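Local coordinates for hypothetical protein AQ_1575 (Aquifex aeolicus, PDB 1LFP) that is of uncertain function but probably binds DNA and takes part in regulating transcription, at residues 115-120 and 219-224; 139-144 and 170-175; 198-203 and 231-236. All coordinates share one frame; numbering follows the deposited sequence.

Contact 1: 115-120 and 219-224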
loop_
_atom_site.group_PDB
_atom_site.type_symbol
_atom_site.label_atom_id
_atom_site.label_comp_id
_atom_site.label_asym_id
_atom_site.label_seq_id
_atom_site.Cartn_x
_atom_site.Cartn_y
_atom_site.Cartn_z
ATOM N N HIS A 115 12.529 8.757 13.540
ATOM C CA HIS A 115 11.987 9.891 14.276
ATOM C C HIS A 115 10.504 9.717 14.449
ATOM O O HIS A 115 9.990 9.939 15.540
ATOM C CB HIS A 115 12.238 11.240 13.567
ATOM C CG HIS A 115 13.631 11.782 13.737
ATOM N ND1 HIS A 115 14.738 11.181 13.182
ATOM C CD2 HIS A 115 14.095 12.859 14.416
ATOM C CE1 HIS A 115 15.826 11.861 13.511
ATOM N NE2 HIS A 115 15.462 12.884 14.262
ATOM N N VAL A 116 9.802 9.350 13.374
ATOM C CA VAL A 116 8.350 9.178 13.500
ATOM C C VAL A 116 8.003 8.140 14.561
ATOM O O VAL A 116 7.095 8.339 15.379
ATOM C CB VAL A 116 7.707 8.719 12.172
ATOM C CG1 VAL A 116 6.212 8.503 12.367
ATOM C CG2 VAL A 116 7.992 9.755 11.071
ATOM N N PHE A 117 8.678 7.001 14.524
ATOM C CA PHE A 117 8.395 5.952 15.509
ATOM C C PHE A 117 8.589 6.456 16.947
ATOM O O PHE A 117 7.711 6.322 17.789
ATOM C CB PHE A 117 9.301 4.751 15.258
ATOM C CG PHE A 117 8.676 3.666 14.391
ATOM C CD1 PHE A 117 7.868 2.684 14.961
ATOM C CD2 PHE A 117 8.924 3.618 13.016
ATOM C CE1 PHE A 117 7.301 1.648 14.192
ATOM C CE2 PHE A 117 8.358 2.580 12.222
ATOM C CZ PHE A 117 7.544 1.597 12.820
ATOM N N THR A 118 9.750 7.031 17.216
ATOM C CA THR A 118 10.068 7.561 18.537
ATOM C C THR A 118 9.093 8.615 19.049
ATOM O O THR A 118 8.603 8.520 20.177
ATOM C CB THR A 118 11.471 8.141 18.550
ATOM O OG1 THR A 118 12.402 7.100 18.232
ATOM C CG2 THR A 118 11.802 8.715 19.934
ATOM N N LYS A 119 8.792 9.596 18.213
ATOM C CA LYS A 119 7.882 10.669 18.580
ATOM C C LYS A 119 6.554 10.144 19.082
ATOM O O LYS A 119 5.978 10.681 20.020
ATOM C CB LYS A 119 7.667 11.584 17.384
ATOM C CG LYS A 119 8.758 12.615 17.203
ATOM C CD LYS A 119 10.168 12.024 17.281
ATOM C CE LYS A 119 11.182 13.070 16.834
ATOM N NZ LYS A 119 10.736 13.664 15.531
ATOM N N HIS A 120 6.081 9.064 18.470
ATOM C CA HIS A 120 4.814 8.488 18.863
ATOM C C HIS A 120 4.886 7.320 19.846
ATOM O O HIS A 120 3.926 6.586 19.998
ATOM C CB HIS A 120 4.037 8.109 17.608
ATOM C CG HIS A 120 3.741 9.283 16.729
ATOM N ND1 HIS A 120 2.706 10.159 16.980
ATOM C CD2 HIS A 120 4.394 9.770 15.648
ATOM C CE1 HIS A 120 2.735 11.134 16.090
ATOM N NE2 HIS A 120 3.750 10.924 15.271
ATOM N N ILE A 219 -2.390 4.893 15.916
ATOM C CA ILE A 219 -2.945 5.526 14.720
ATOM C C ILE A 219 -2.185 6.768 14.288
ATOM O O ILE A 219 -2.003 6.999 13.103
ATOM C CB ILE A 219 -4.457 5.886 14.918
ATOM C CG1 ILE A 219 -5.272 4.613 15.135
ATOM C CG2 ILE A 219 -4.978 6.635 13.720
ATOM C CD1 ILE A 219 -6.748 4.857 15.383
ATOM N N LYS A 220 -1.740 7.586 15.231
ATOM C CA LYS A 220 -0.994 8.775 14.849
ATOM C C LYS A 220 0.347 8.386 14.238
ATOM O O LYS A 220 0.845 9.022 13.307
ATOM C CB LYS A 220 -0.773 9.675 16.066
ATOM C CG LYS A 220 -2.006 10.485 16.455
ATOM C CD LYS A 220 -1.669 11.517 17.528
ATOM C CE LYS A 220 -2.854 12.422 17.828
ATOM N NZ LYS A 220 -4.059 11.627 18.192
ATOM N N LEU A 221 0.933 7.337 14.773
ATOM C CA LEU A 221 2.215 6.883 14.270
ATOM C C LEU A 221 2.059 6.459 12.815
ATOM O O LEU A 221 2.818 6.902 11.951
ATOM C CB LEU A 221 2.707 5.705 15.118
ATOM C CG LEU A 221 4.207 5.542 15.236
ATOM C CD1 LEU A 221 4.510 4.510 16.325
ATOM C CD2 LEU A 221 4.785 5.126 13.899
ATOM N N LEU A 222 1.074 5.605 12.565
ATOM C CA LEU A 222 0.813 5.095 11.226
ATOM C C LEU A 222 0.513 6.242 10.267
ATOM O O LEU A 222 1.018 6.261 9.150
ATOM C CB LEU A 222 -0.349 4.097 11.255
ATOM C CG LEU A 222 -0.172 2.868 12.167
ATOM C CD1 LEU A 222 -1.242 1.826 11.879
ATOM C CD2 LEU A 222 1.256 2.267 11.902
ATOM N N ASN A 223 -0.319 7.190 10.709
ATOM C CA ASN A 223 -0.661 8.350 9.881
ATOM C C ASN A 223 0.593 9.166 9.571
ATOM O O ASN A 223 0.739 9.685 8.465
ATOM C CB ASN A 223 -1.620 9.287 10.617
ATOM C CG ASN A 223 -3.020 8.751 10.708
ATOM O OD1 ASN A 223 -3.809 9.205 11.549
ATOM N ND2 ASN A 223 -3.355 7.793 9.850
ATOM N N ALA A 224 1.481 9.283 10.558
ATOM C CA ALA A 224 2.700 10.056 10.395
ATOM C C ALA A 224 3.592 9.364 9.362
ATOM O O ALA A 224 4.202 10.024 8.508
ATOM C CB ALA A 224 3.407 10.207 11.743
#

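Contact 2: 139-144 and 170-175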
loop_
_atom_site.group_PDB
_atom_site.type_symbol
_atom_site.label_atom_id
_atom_site.label_comp_id
_atom_site.label_asym_id
_atom_site.label_seq_id
_atom_site.Cartn_x
_atom_site.Cartn_y
_atom_site.Cartn_z
ATOM N N TYR A 139 -2.692 -7.837 -3.222
ATOM C CA TYR A 139 -3.753 -7.058 -2.626
ATOM C C TYR A 139 -4.488 -6.302 -3.720
ATOM O O TYR A 139 -3.874 -5.588 -4.498
ATOM C CB TYR A 139 -3.088 -6.088 -1.644
ATOM C CG TYR A 139 -3.982 -5.100 -0.988
ATOM C CD1 TYR A 139 -4.112 -3.808 -1.490
ATOM C CD2 TYR A 139 -4.634 -5.426 0.205
ATOM C CE1 TYR A 139 -4.861 -2.849 -0.804
ATOM C CE2 TYR A 139 -5.386 -4.487 0.892
ATOM C CZ TYR A 139 -5.500 -3.202 0.386
ATOM O OH TYR A 139 -6.275 -2.274 1.056
ATOM N N ILE A 140 -5.807 -6.466 -3.756
ATOM C CA ILE A 140 -6.653 -5.826 -4.754
ATOM C C ILE A 140 -7.751 -5.040 -4.092
ATOM O O ILE A 140 -8.411 -5.552 -3.181
ATOM C CB ILE A 140 -7.285 -6.898 -5.679
ATOM C CG1 ILE A 140 -6.164 -7.553 -6.507
ATOM C CG2 ILE A 140 -8.373 -6.242 -6.579
ATOM C CD1 ILE A 140 -6.567 -8.871 -7.242
ATOM N N GLU A 141 -7.955 -3.800 -4.538
ATOM C CA GLU A 141 -9.003 -2.954 -3.983
ATOM C C GLU A 141 -10.060 -2.757 -5.052
ATOM O O GLU A 141 -9.725 -2.563 -6.207
ATOM C CB GLU A 141 -8.452 -1.581 -3.558
ATOM C CG GLU A 141 -8.113 -1.512 -2.068
ATOM C CD GLU A 141 -7.403 -0.230 -1.652
ATOM O OE1 GLU A 141 -7.745 0.858 -2.189
ATOM O OE2 GLU A 141 -6.506 -0.321 -0.771
ATOM N N VAL A 142 -11.322 -2.832 -4.649
ATOM C CA VAL A 142 -12.450 -2.647 -5.577
ATOM C C VAL A 142 -13.444 -1.718 -4.909
ATOM O O VAL A 142 -13.834 -1.904 -3.753
ATOM C CB VAL A 142 -13.125 -4.011 -5.934
ATOM C CG1 VAL A 142 -13.313 -4.816 -4.714
ATOM C CG2 VAL A 142 -14.474 -3.801 -6.626
ATOM N N PRO A 143 -13.871 -0.690 -5.632
ATOM C CA PRO A 143 -14.827 0.294 -5.120
ATOM C C PRO A 143 -16.193 -0.259 -4.687
ATOM O O PRO A 143 -16.929 -0.852 -5.473
ATOM C CB PRO A 143 -14.909 1.322 -6.258
ATOM C CG PRO A 143 -14.422 0.595 -7.481
ATOM C CD PRO A 143 -13.327 -0.291 -6.937
ATOM N N ALA A 144 -16.545 -0.056 -3.422
ATOM C CA ALA A 144 -17.809 -0.565 -2.921
ATOM C C ALA A 144 -18.968 0.039 -3.709
ATOM O O ALA A 144 -19.848 -0.681 -4.205
ATOM C CB ALA A 144 -17.951 -0.249 -1.429
ATOM N N VAL A 170 -14.349 0.480 0.287
ATOM C CA VAL A 170 -13.627 -0.408 -0.588
ATOM C C VAL A 170 -13.636 -1.840 -0.088
ATOM O O VAL A 170 -13.682 -2.122 1.120
ATOM C CB VAL A 170 -12.171 0.080 -0.799
ATOM C CG1 VAL A 170 -11.382 0.008 0.510
ATOM C CG2 VAL A 170 -11.508 -0.745 -1.868
ATOM N N HIS A 171 -13.627 -2.753 -1.041
ATOM C CA HIS A 171 -13.608 -4.163 -0.720
ATOM C C HIS A 171 -12.173 -4.553 -0.971
ATOM O O HIS A 171 -11.532 -4.013 -1.855
ATOM C CB HIS A 171 -14.577 -4.911 -1.631
ATOM C CG HIS A 171 -16.008 -4.485 -1.463
ATOM N ND1 HIS A 171 -16.612 -4.376 -0.227
ATOM C CD2 HIS A 171 -16.969 -4.205 -2.377
ATOM C CE1 HIS A 171 -17.885 -4.055 -0.390
ATOM N NE2 HIS A 171 -18.128 -3.947 -1.686
ATOM N N ILE A 172 -11.655 -5.460 -0.156
ATOM C CA ILE A 172 -10.288 -5.892 -0.286
ATOM C C ILE A 172 -10.195 -7.366 -0.606
ATOM O O ILE A 172 -10.821 -8.197 0.046
ATOM C CB ILE A 172 -9.530 -5.644 1.013
ATOM C CG1 ILE A 172 -9.412 -4.138 1.250
ATOM C CG2 ILE A 172 -8.192 -6.351 0.975
ATOM C CD1 ILE A 172 -8.931 -3.784 2.655
ATOM N N ILE A 173 -9.358 -7.695 -1.584
ATOM C CA ILE A 173 -9.177 -9.074 -1.980
ATOM C C ILE A 173 -7.710 -9.404 -1.893
ATOM O O ILE A 173 -6.879 -8.663 -2.420
ATOM C CB ILE A 173 -9.661 -9.293 -3.424
ATOM C CG1 ILE A 173 -11.187 -9.164 -3.462
ATOM C CG2 ILE A 173 -9.220 -10.690 -3.936
ATOM C CD1 ILE A 173 -11.773 -9.114 -4.870
ATOM N N TYR A 174 -7.382 -10.494 -1.195
ATOM C CA TYR A 174 -5.993 -10.899 -1.091
ATOM C C TYR A 174 -5.752 -12.088 -1.965
ATOM O O TYR A 174 -6.634 -12.936 -2.115
ATOM C CB TYR A 174 -5.637 -11.312 0.331
ATOM C CG TYR A 174 -5.491 -10.171 1.263
ATOM C CD1 TYR A 174 -4.278 -9.503 1.365
ATOM C CD2 TYR A 174 -6.534 -9.768 2.076
ATOM C CE1 TYR A 174 -4.102 -8.484 2.240
ATOM C CE2 TYR A 174 -6.362 -8.727 2.984
ATOM C CZ TYR A 174 -5.137 -8.095 3.058
ATOM O OH TYR A 174 -4.918 -7.095 3.971
ATOM N N THR A 175 -4.542 -12.181 -2.501
ATOM C CA THR A 175 -4.210 -13.300 -3.379
ATOM C C THR A 175 -2.822 -13.840 -3.067
ATOM O O THR A 175 -2.092 -13.248 -2.269
ATOM C CB THR A 175 -4.181 -12.852 -4.864
ATOM O OG1 THR A 175 -2.915 -12.255 -5.167
ATOM C CG2 THR A 175 -5.283 -11.815 -5.130
#

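Contact 3: 198-203 and 231-236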
loop_
_atom_site.group_PDB
_atom_site.type_symbol
_atom_site.label_atom_id
_atom_site.label_comp_id
_atom_site.label_asym_id
_atom_site.label_seq_id
_atom_site.Cartn_x
_atom_site.Cartn_y
_atom_site.Cartn_z
ATOM N N GLN A 198 -1.618 -4.534 -5.902
ATOM C CA GLN A 198 -0.204 -4.445 -5.567
ATOM C C GLN A 198 0.172 -5.553 -4.596
ATOM O O GLN A 198 -0.680 -6.196 -4.004
ATOM C CB GLN A 198 0.074 -3.082 -4.890
ATOM C CG GLN A 198 -0.823 -2.839 -3.663
ATOM C CD GLN A 198 -0.651 -1.440 -3.030
ATOM O OE1 GLN A 198 -0.102 -0.525 -3.639
ATOM N NE2 GLN A 198 -1.140 -1.286 -1.804
ATOM N N ILE A 199 1.473 -5.725 -4.393
ATOM C CA ILE A 199 1.955 -6.713 -3.450
ATOM C C ILE A 199 2.045 -6.004 -2.101
ATOM O O ILE A 199 2.567 -4.876 -2.015
ATOM C CB ILE A 199 3.374 -7.205 -3.874
ATOM C CG1 ILE A 199 3.272 -8.046 -5.140
ATOM C CG2 ILE A 199 4.048 -7.949 -2.713
ATOM C CD1 ILE A 199 2.518 -9.333 -4.978
ATOM N N THR A 200 1.521 -6.645 -1.054
ATOM C CA THR A 200 1.574 -6.069 0.282
ATOM C C THR A 200 1.912 -7.182 1.283
ATOM O O THR A 200 2.250 -8.306 0.896
ATOM C CB THR A 200 0.232 -5.411 0.664
ATOM O OG1 THR A 200 0.387 -4.667 1.872
ATOM C CG2 THR A 200 -0.866 -6.438 0.843
ATOM N N TRP A 201 1.852 -6.860 2.568
ATOM C CA TRP A 201 2.121 -7.865 3.613
ATOM C C TRP A 201 0.860 -7.898 4.470
ATOM O O TRP A 201 0.274 -6.857 4.692
ATOM C CB TRP A 201 3.314 -7.453 4.454
ATOM C CG TRP A 201 4.573 -7.558 3.741
ATOM C CD1 TRP A 201 5.001 -6.739 2.741
ATOM C CD2 TRP A 201 5.569 -8.584 3.891
ATOM N NE1 TRP A 201 6.210 -7.203 2.243
ATOM C CE2 TRP A 201 6.574 -8.327 2.940
ATOM C CE3 TRP A 201 5.706 -9.699 4.737
ATOM C CZ2 TRP A 201 7.712 -9.149 2.813
ATOM C CZ3 TRP A 201 6.840 -10.515 4.621
ATOM C CH2 TRP A 201 7.829 -10.231 3.662
ATOM N N LYS A 202 0.424 -9.087 4.865
ATOM C CA LYS A 202 -0.806 -9.231 5.647
ATOM C C LYS A 202 -0.494 -9.870 7.002
ATOM O O LYS A 202 0.195 -10.870 7.073
ATOM C CB LYS A 202 -1.774 -10.148 4.865
ATOM C CG LYS A 202 -3.139 -10.387 5.556
ATOM C CD LYS A 202 -4.004 -11.301 4.666
ATOM C CE LYS A 202 -5.489 -11.337 5.126
ATOM N NZ LYS A 202 -5.777 -12.460 6.053
ATOM N N PRO A 203 -0.996 -9.293 8.106
ATOM C CA PRO A 203 -0.698 -9.937 9.390
ATOM C C PRO A 203 -1.278 -11.339 9.480
ATOM O O PRO A 203 -2.378 -11.602 8.965
ATOM C CB PRO A 203 -1.327 -8.981 10.423
ATOM C CG PRO A 203 -2.367 -8.272 9.639
ATOM C CD PRO A 203 -1.761 -8.054 8.285
ATOM N N VAL A 231 7.298 6.953 1.834
ATOM C CA VAL A 231 6.511 5.777 2.185
ATOM C C VAL A 231 5.403 5.433 1.183
ATOM O O VAL A 231 4.624 6.303 0.813
ATOM C CB VAL A 231 5.854 5.941 3.620
ATOM C CG1 VAL A 231 5.063 4.707 3.962
ATOM C CG2 VAL A 231 6.954 6.199 4.684
ATOM N N GLN A 232 5.352 4.172 0.751
ATOM C CA GLN A 232 4.334 3.683 -0.195
ATOM C C GLN A 232 3.217 2.966 0.556
ATOM O O GLN A 232 2.027 3.130 0.248
ATOM C CB GLN A 232 4.908 2.664 -1.198
ATOM C CG GLN A 232 5.897 3.193 -2.239
ATOM C CD GLN A 232 5.245 3.874 -3.439
ATOM O OE1 GLN A 232 4.328 3.342 -4.089
ATOM N NE2 GLN A 232 5.730 5.051 -3.737
ATOM N N GLN A 233 3.607 2.135 1.509
ATOM C CA GLN A 233 2.629 1.376 2.255
ATOM C C GLN A 233 2.981 1.206 3.699
ATOM O O GLN A 233 4.124 1.026 4.047
ATOM C CB GLN A 233 2.487 -0.032 1.705
ATOM C CG GLN A 233 1.933 -0.167 0.274
ATOM C CD GLN A 233 1.745 -1.632 -0.083
ATOM O OE1 GLN A 233 2.312 -2.144 -1.061
ATOM N NE2 GLN A 233 0.957 -2.322 0.724
ATOM N N VAL A 234 1.970 1.228 4.552
ATOM C CA VAL A 234 2.225 1.005 5.981
ATOM C C VAL A 234 1.250 -0.109 6.382
ATOM O O VAL A 234 0.064 -0.008 6.076
ATOM C CB VAL A 234 1.871 2.222 6.813
ATOM C CG1 VAL A 234 2.015 1.871 8.259
ATOM C CG2 VAL A 234 2.791 3.400 6.458
ATOM N N ILE A 235 1.743 -1.150 7.029
ATOM C CA ILE A 235 0.932 -2.295 7.464
ATOM C C ILE A 235 1.150 -2.566 8.940
ATOM O O ILE A 235 2.273 -2.542 9.420
ATOM C CB ILE A 235 1.284 -3.599 6.696
ATOM C CG1 ILE A 235 1.350 -3.333 5.181
ATOM C CG2 ILE A 235 0.188 -4.657 6.951
ATOM C CD1 ILE A 235 2.748 -3.561 4.572
ATOM N N ALA A 236 0.068 -2.776 9.674
ATOM C CA ALA A 236 0.207 -3.065 11.103
ATOM C C ALA A 236 -0.721 -4.188 11.482
ATOM O O ALA A 236 -1.679 -4.496 10.744
ATOM C CB ALA A 236 -0.091 -1.816 11.927
HETATM O O HOH W 1 1.468 2.152 -2.606
#

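Contact 1: 115-120 and 219-224
The imidazole of H120 lies with one face against the backbone of helix 212-226. L221 CA sits over that face, 4.0 Å from the ring centroid and 25° off the normal. Such contacts join two helices packed side by side on the mixed sheet, as in a two-layer alpha/beta sandwich. K220 O lies over the same H120 face, also displaced from the centre. At the ring edge, in plane, is V116 O of its own chain segment. The F117 ring also presents one face, and L221 CD2 stands 4.2 Å from its centroid, almost on the normal. The short segments run antiparallel at 163° with axes 9.2 Å apart. H120 is the first residue to leave the helical path, and its chi1 of -61° sets CG beside its own N and lays the ring over the neighbouring helix. L221 fills the middle: CG meets H120 CB at 3.5 Å, CD2 reaches V116 CG1 as well as the F117 ring, and CD1 meets F117 CD1. F117 and L222 both touch V97 of strand 95-103 beneath. The helices meet through carbon and ring contacts. The tightest carbon pair is V116 CG1 with A224 CB, only 3.3 Å apart.

Contact 2: 139-144 and 170-175
Y139 and Y174 are neighbours on one face of the sheet, in an antiparallel non-hydrogen-bonded pair. The edge of the Y139 ring points toward the face of Y174 in an offset edge-to-face pair, centroids 5.6 Å apart and planes at 65°. Y139 CE2 also presses on I172 CG2 at 3.4 Å. With CG anti to N (chi1 175°), the Y139 ring extends along I172, and Y139 OH donates to E141 OE2 at 2.7 Å, on the anti side of the carboxylate. A phenylalanine here would keep the ring but would probably leave E141 OE2 without this donor, with the like-charged E195 close by. On the other face, V142 CG1 packs against H171 CB at 3.3 Å, and A144 CB lies over the imidazole face. H171 ND1 is bonded to G167 N, which fixes the turn of that ring. The backbone holds these residues in register. I140 N to I173 O and I173 N to I140 O are both 2.8 Å; V142 and H171 exchange another two, with H171 N to V142 O the straightest at 174°. Further out, helix 149-159 covers the face of V142, H171 and I173, and strand 196-203 lines the other side of strand 134-143. This is regular antiparallel pairing at the centre of a four-stranded sheet with a helix packed on one face.

Contact 3: 198-203 and 231-236
I235 reaches across to W201, T200 and P203, so its side chain carries much of the contact. CB stands 4.0 Å from W201 O. From there CG2, anti to the backbone N, comes closer to the same carbonyl oxygen, at 3.2 Å, and also meets P203 CD. The other branch, CG1, turns toward T200, with T200 OG1 3.7 Å away. CD1 at the tip touches both T200 OG1 and W201 CB, 3.9 Å from the latter. Its chi2 of 117° is far from a staggered value, so the tip may be slightly strained. The W201 indole itself leads away from this strand and packs on M98 and L100 of strand 95-103.

At the other end two glutamines meet. Q198 and Q233 approach from opposite directions, and their amides stack with planes 12° apart and Q198 CD 3.8 Å from Q233 CD. Water 1 sits within hydrogen-bonding distance of Q198 OE1 (3.3 Å) and Q232 O (3.1 Å). It has more acceptors nearby than protons to give, so it cannot serve them all at once.

The segment strands run nearly parallel, 13° apart, but their axes are 7.2 Å apart, too far for backbone pairing. Each pairs elsewhere: strand 196-203 with strand 134-143, and strand 231-239 with strand 95-103. Q232 and Q233 both face L100 in a classic beta bulge, and the chain turns a corner at Q232. The contact is therefore a side-chain junction between two sheets, where the edge strand of the antiparallel four-stranded sheet lies against an inner strand of the mixed sheet.

In the fold
Contact 2 is the buried one. Contact 1 is partly buried and contact 3 is nearer the surface, although its centre is only about 5 Å from that of the chain. Contact 2 is held by backbone hydrogen bonds. Contact 1 relies on carbon and ring packing between helices, and contact 3 mixes apolar and amide contacts between sheets. Contact 3 joins the others. L222 in helix 212-226 packs on V234 and A236 of the mixed sheet, while T200 and K202 touch Y139 and Y174 across the antiparallel sheet. K202 also makes a cation-pi interaction with Y174. Contacts 1 and 2 do not touch; their centres are about 26 Å apart, on opposite sides of the chain's centre.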